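Local coordinates for protein putative N-acetylmuramoyl-L-alanine amidase,autolysin cwp6 (Peptoclostridium difficile, PDB 5J72) that probably cleaves the amide bond between N-acetylmuramoyl and L-alanine in peptidoglycan as a zinc amidase, and carries CWB2 domains that fix it to the cell wall, at residues E348-A351 / N352-T356; G269-D272 / A273-I276. One frame throughout, in Å; residues are numbered along the deposited sequence. Where two conformers were deposited one is given.

Interaction 1 (E348-A351 / N352-T356)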
loop_
_atom_site.group_PDB
_atom_site.type_symbol
_atom_site.label_atom_id
_atom_site.label_comp_id
_atom_site.label_asym_id
_atom_site.label_seq_id
_atom_site.Cartn_x
_atom_site.Cartn_y
_atom_site.Cartn_z
ATOM N N GLU A 348 -2.016 8.842 0.424
ATOM C CA GLU A 348 -0.659 9.370 0.594
ATOM C C GLU A 348 0.021 8.656 1.710
ATOM O O GLU A 348 1.231 8.399 1.615
ATOM C CB GLU A 348 -0.620 10.928 0.880
ATOM C CG GLU A 348 0.843 11.393 0.663
ATOM C CD GLU A 348 0.977 12.915 0.770
ATOM O OE1 GLU A 348 0.119 13.517 1.397
ATOM O OE2 GLU A 348 1.949 13.456 0.227
ATOM N N THR A 349 -0.702 8.305 2.775
ATOM C CA THR A 349 0.025 7.606 3.865
ATOM C C THR A 349 0.481 6.159 3.369
ATOM O O THR A 349 1.565 5.721 3.660
ATOM C CB THR A 349 -0.919 7.437 5.047
ATOM O OG1 THR A 349 -1.359 8.763 5.473
ATOM C CG2 THR A 349 -0.220 6.730 6.194
ATOM N N ASN A 350 -0.392 5.510 2.609
ATOM C CA ASN A 350 -0.023 4.191 2.035
ATOM C C ASN A 350 1.245 4.340 1.187
ATOM O O ASN A 350 2.215 3.567 1.323
ATOM C CB ASN A 350 -1.186 3.693 1.216
ATOM C CG ASN A 350 -0.926 2.289 0.664
ATOM O OD1 ASN A 350 -0.762 2.140 -0.557
ATOM N ND2 ASN A 350 -0.856 1.220 1.524
ATOM N N ALA A 351 1.299 5.409 0.314
ATOM C CA ALA A 351 2.495 5.589 -0.543
ATOM C C ALA A 351 3.705 5.923 0.295
ATOM O O ALA A 351 4.814 5.439 -0.024
ATOM C CB ALA A 351 2.258 6.722 -1.589
ATOM N N ASN A 352 3.555 6.715 1.392
ATOM C CA ASN A 352 4.764 7.046 2.173
ATOM C C ASN A 352 5.257 5.828 2.966
ATOM O O ASN A 352 6.483 5.695 3.213
ATOM C CB ASN A 352 4.489 8.233 3.177
ATOM C CG ASN A 352 4.507 9.567 2.411
ATOM O OD1 ASN A 352 5.211 9.692 1.372
ATOM N ND2 ASN A 352 3.774 10.575 2.836
ATOM N N VAL A 353 4.327 4.977 3.413
ATOM C CA VAL A 353 4.794 3.747 4.118
ATOM C C VAL A 353 5.564 2.868 3.116
ATOM O O VAL A 353 6.591 2.299 3.451
ATOM C CB VAL A 353 3.571 2.964 4.660
ATOM C CG1 VAL A 353 3.940 1.486 4.936
ATOM C CG2 VAL A 353 3.042 3.662 5.929
ATOM N N ILE A 354 4.994 2.692 1.901
ATOM C CA ILE A 354 5.707 1.876 0.907
ATOM C C ILE A 354 7.059 2.519 0.631
ATOM O O ILE A 354 8.081 1.839 0.631
ATOM C CB ILE A 354 4.810 1.747 -0.352
ATOM C CG1 ILE A 354 3.714 0.754 -0.018
ATOM C CG2 ILE A 354 5.560 1.171 -1.605
ATOM C CD1 ILE A 354 2.494 0.751 -1.001
ATOM N N LYS A 355 7.097 3.851 0.431
ATOM C CA LYS A 355 8.396 4.463 0.160
ATOM C C LYS A 355 9.378 4.302 1.297
ATOM O O LYS A 355 10.564 4.032 1.062
ATOM C CB LYS A 355 8.143 5.979 -0.163
ATOM C CG LYS A 355 9.405 6.821 -0.187
ATOM C CD LYS A 355 9.000 8.348 -0.040
ATOM C CE LYS A 355 8.575 8.633 1.389
ATOM N NZ LYS A 355 8.152 10.051 1.592
ATOM N N THR A 356 8.916 4.425 2.531
ATOM C CA THR A 356 9.832 4.353 3.662
ATOM C C THR A 356 10.223 2.961 4.099
ATOM O O THR A 356 11.407 2.717 4.379
ATOM C CB THR A 356 9.100 4.996 4.844
ATOM O OG1 THR A 356 8.812 6.359 4.491
ATOM C CG2 THR A 356 9.908 4.954 6.174
HETATM O O HOH W 1 4.049 13.399 2.140
#
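Four successive i to i+4 backbone bonds join Glu-348, Thr-349, Asn-350 and Ala-351 to Asn-352, Val-353, Ile-354 and Lys-355, so the two segments form one unbroken run of alpha helix. The straightest is Ile-354 N to Asn-350 O, 3.0 Å, with an N-H...O angle of 169°. One turn apart, Glu-348 and Asn-352 meet obliquely, CG of Glu-348 lying 3.7 Å from ND2 of Asn-352. A water closes the gap between the two polar ends. It donates to Glu-348 OE2 (2.8 Å) and accepts from Asn-352 ND2 (2.9 Å). The same ND2 also donates to Ser-342 O, while OE1 of Glu-348 accepts from Ala-344 N. This ties the helix to the loop that precedes it. On the other side of the amide, Lys-355 NZ donates to Asn-352 OD1 at 3.0 Å. The lysine chain bends at chi3 (74°) to get there, and NZ stands above the carbonyl plane. Both ends of the amide are therefore held. The contact lies in helix 346-357 of a CWB2 domain, the module that attaches the protein to the cell wall. On another face of the helix, OD1 of Asn-350 packs 3.6 Å from CD1 of Ile-354. The polar atoms of this buried amide are satisfied by Ile-391 O, Ile-393 N and, probably, Asn-275. Further along, Thr-356 OG1 donates to Asn-352 O at 2.7 Å, and Thr-356 N reaches that oxygen from the opposite face of its plane.

Interaction 2 (G269-D272 / A273-I276)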
loop_
_atom_site.group_PDB
_atom_site.type_symbol
_atom_site.label_atom_id
_atom_site.label_comp_id
_atom_site.label_asym_id
_atom_site.label_seq_id
_atom_site.Cartn_x
_atom_site.Cartn_y
_atom_site.Cartn_z
ATOM N N GLY A 269 -6.936 6.488 13.785
ATOM C CA GLY A 269 -5.957 6.106 12.775
ATOM C C GLY A 269 -6.103 4.682 12.314
ATOM O O GLY A 269 -5.126 3.931 12.236
ATOM N N GLU A 270 -7.340 4.299 12.020
ATOM C CA GLU A 270 -7.604 2.946 11.551
ATOM C C GLU A 270 -6.822 2.681 10.251
ATOM O O GLU A 270 -6.235 1.606 10.101
ATOM C CB GLU A 270 -9.109 2.764 11.305
ATOM C CG GLU A 270 -9.889 2.687 12.617
ATOM C CD GLU A 270 -11.425 2.526 12.404
ATOM O OE1 GLU A 270 -12.153 2.460 13.425
ATOM O OE2 GLU A 270 -11.884 2.440 11.238
ATOM N N TYR A 271 -6.843 3.660 9.290
ATOM C CA TYR A 271 -6.107 3.455 8.042
ATOM C C TYR A 271 -4.619 3.601 8.284
ATOM O O TYR A 271 -3.844 3.047 7.527
ATOM C CB TYR A 271 -6.571 4.420 6.947
ATOM C CG TYR A 271 -7.767 3.824 6.247
ATOM C CD1 TYR A 271 -9.063 4.107 6.675
ATOM C CD2 TYR A 271 -7.607 2.963 5.171
ATOM C CE1 TYR A 271 -10.164 3.559 6.041
ATOM C CE2 TYR A 271 -8.713 2.393 4.536
ATOM C CZ TYR A 271 -9.987 2.701 4.971
ATOM O OH TYR A 271 -11.094 2.166 4.355
ATOM N N ASP A 272 -4.190 4.304 9.320
ATOM C CA ASP A 272 -2.754 4.342 9.622
ATOM C C ASP A 272 -2.321 2.914 10.045
ATOM O O ASP A 272 -1.274 2.388 9.617
ATOM C CB ASP A 272 -2.513 5.324 10.789
ATOM C CG ASP A 272 -2.749 6.752 10.347
ATOM O OD1 ASP A 272 -2.326 7.108 9.211
ATOM O OD2 ASP A 272 -3.381 7.522 11.112
ATOM N N ALA A 273 -3.136 2.283 10.932
ATOM C CA ALA A 273 -2.835 0.923 11.418
ATOM C C ALA A 273 -2.842 -0.056 10.176
ATOM O O ALA A 273 -1.930 -0.864 9.984
ATOM C CB ALA A 273 -3.882 0.506 12.460
ATOM N N LEU A 274 -3.856 0.031 9.361
ATOM C CA LEU A 274 -3.938 -0.819 8.176
ATOM C C LEU A 274 -2.750 -0.605 7.259
ATOM O O LEU A 274 -2.142 -1.572 6.790
ATOM C CB LEU A 274 -5.235 -0.347 7.378
ATOM C CG LEU A 274 -5.603 -1.149 6.117
ATOM C CD1 LEU A 274 -7.046 -0.855 5.728
ATOM C CD2 LEU A 274 -4.766 -0.807 4.934
ATOM N N ASN A 275 -2.386 0.673 7.008
ATOM C CA ASN A 275 -1.257 0.933 6.113
ATOM C C ASN A 275 0.086 0.348 6.603
ATOM O O ASN A 275 0.894 0.038 5.768
ATOM C CB ASN A 275 -1.075 2.503 5.931
ATOM C CG ASN A 275 -2.023 2.990 4.821
ATOM O OD1 ASN A 275 -2.250 2.239 3.856
ATOM N ND2 ASN A 275 -2.662 4.183 4.917
ATOM N N ILE A 276 0.336 0.223 7.959
ATOM C CA ILE A 276 1.634 -0.310 8.404
ATOM C C ILE A 276 1.554 -1.848 8.706
ATOM O O ILE A 276 2.548 -2.467 9.063
ATOM C CB ILE A 276 2.063 0.496 9.668
ATOM C CG1 ILE A 276 3.556 0.258 9.963
ATOM C CG2 ILE A 276 1.176 0.072 10.896
ATOM C CD1 ILE A 276 4.533 0.695 8.784
HETATM O O HOH W 2 -3.508 6.360 6.782
#
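Tyr-271 and Leu-274 run alongside each other from the first turns of helix 270-283. In one of the two modelled conformers of Leu-274, its CD1 meets CE2 of Tyr-271 at 3.8 Å and CD2 almost as closely, so one methyl touches the CD2-CE2 bond of the ring. The ring also makes a cation-pi contact with Arg-346. Gly-269 is the N-cap, and its O takes the N-H of Ala-273 at 2.9 Å. The bond from Asn-275 N to Tyr-271 O (2.8 Å) continues the helix. Asn-275 can be followed outward. Its CB sits 3.2 Å from Tyr-271 O, against the backbone of the previous turn. CG lies beside the backbone N (chi1 -84°), which keeps it over the same oxygen, with CG to Tyr-271 O at 3.3 Å. At the tip, ND2 donates to a water at 3.0 Å, and this water in turn donates to Asp-272 OD1 (2.8 Å). ND2 also donates to Arg-346 O, and OD1 probably accepts from Asn-350, so both ends of this buried amide have partners. The last bond of the run, Ile-276 N to Asp-272 O, is longer at 3.2 Å and more bent, at 141°. Helix 270-283 is the crossover of the beta-alpha-beta unit between strands 260-265 and 287-290 of a CWB2 domain. Asp-272, Ala-273 and Ile-276 pack on strand 260-265, and Tyr-271, Leu-274 and Asn-275 on strand 391-394. Asp-272, Asn-275 and Ile-276 face helix 346-357.

From the N terminus, interaction 2 comes first, at the start of helix 270-283, and interaction 1 follows on helix 346-357. Each is local to one helix and closes no longer loop than a helical turn. They run in series, neither nesting nor crossing. The two fall in different CWB2 ranges, 235-325 and 340-427, yet their centres are only about 11 Å apart. They touch directly. Asn-350 ND2 probably donates to Asn-275 OD1, 2.9 Å away, so the two buried asparagines link the helices. Thr-349 packs on Asp-272 and Asn-275, and Val-353 CG1 lies 3.5 Å from Asn-275 O. Together they tie two CWB2 domains to each other, well away from the zinc site.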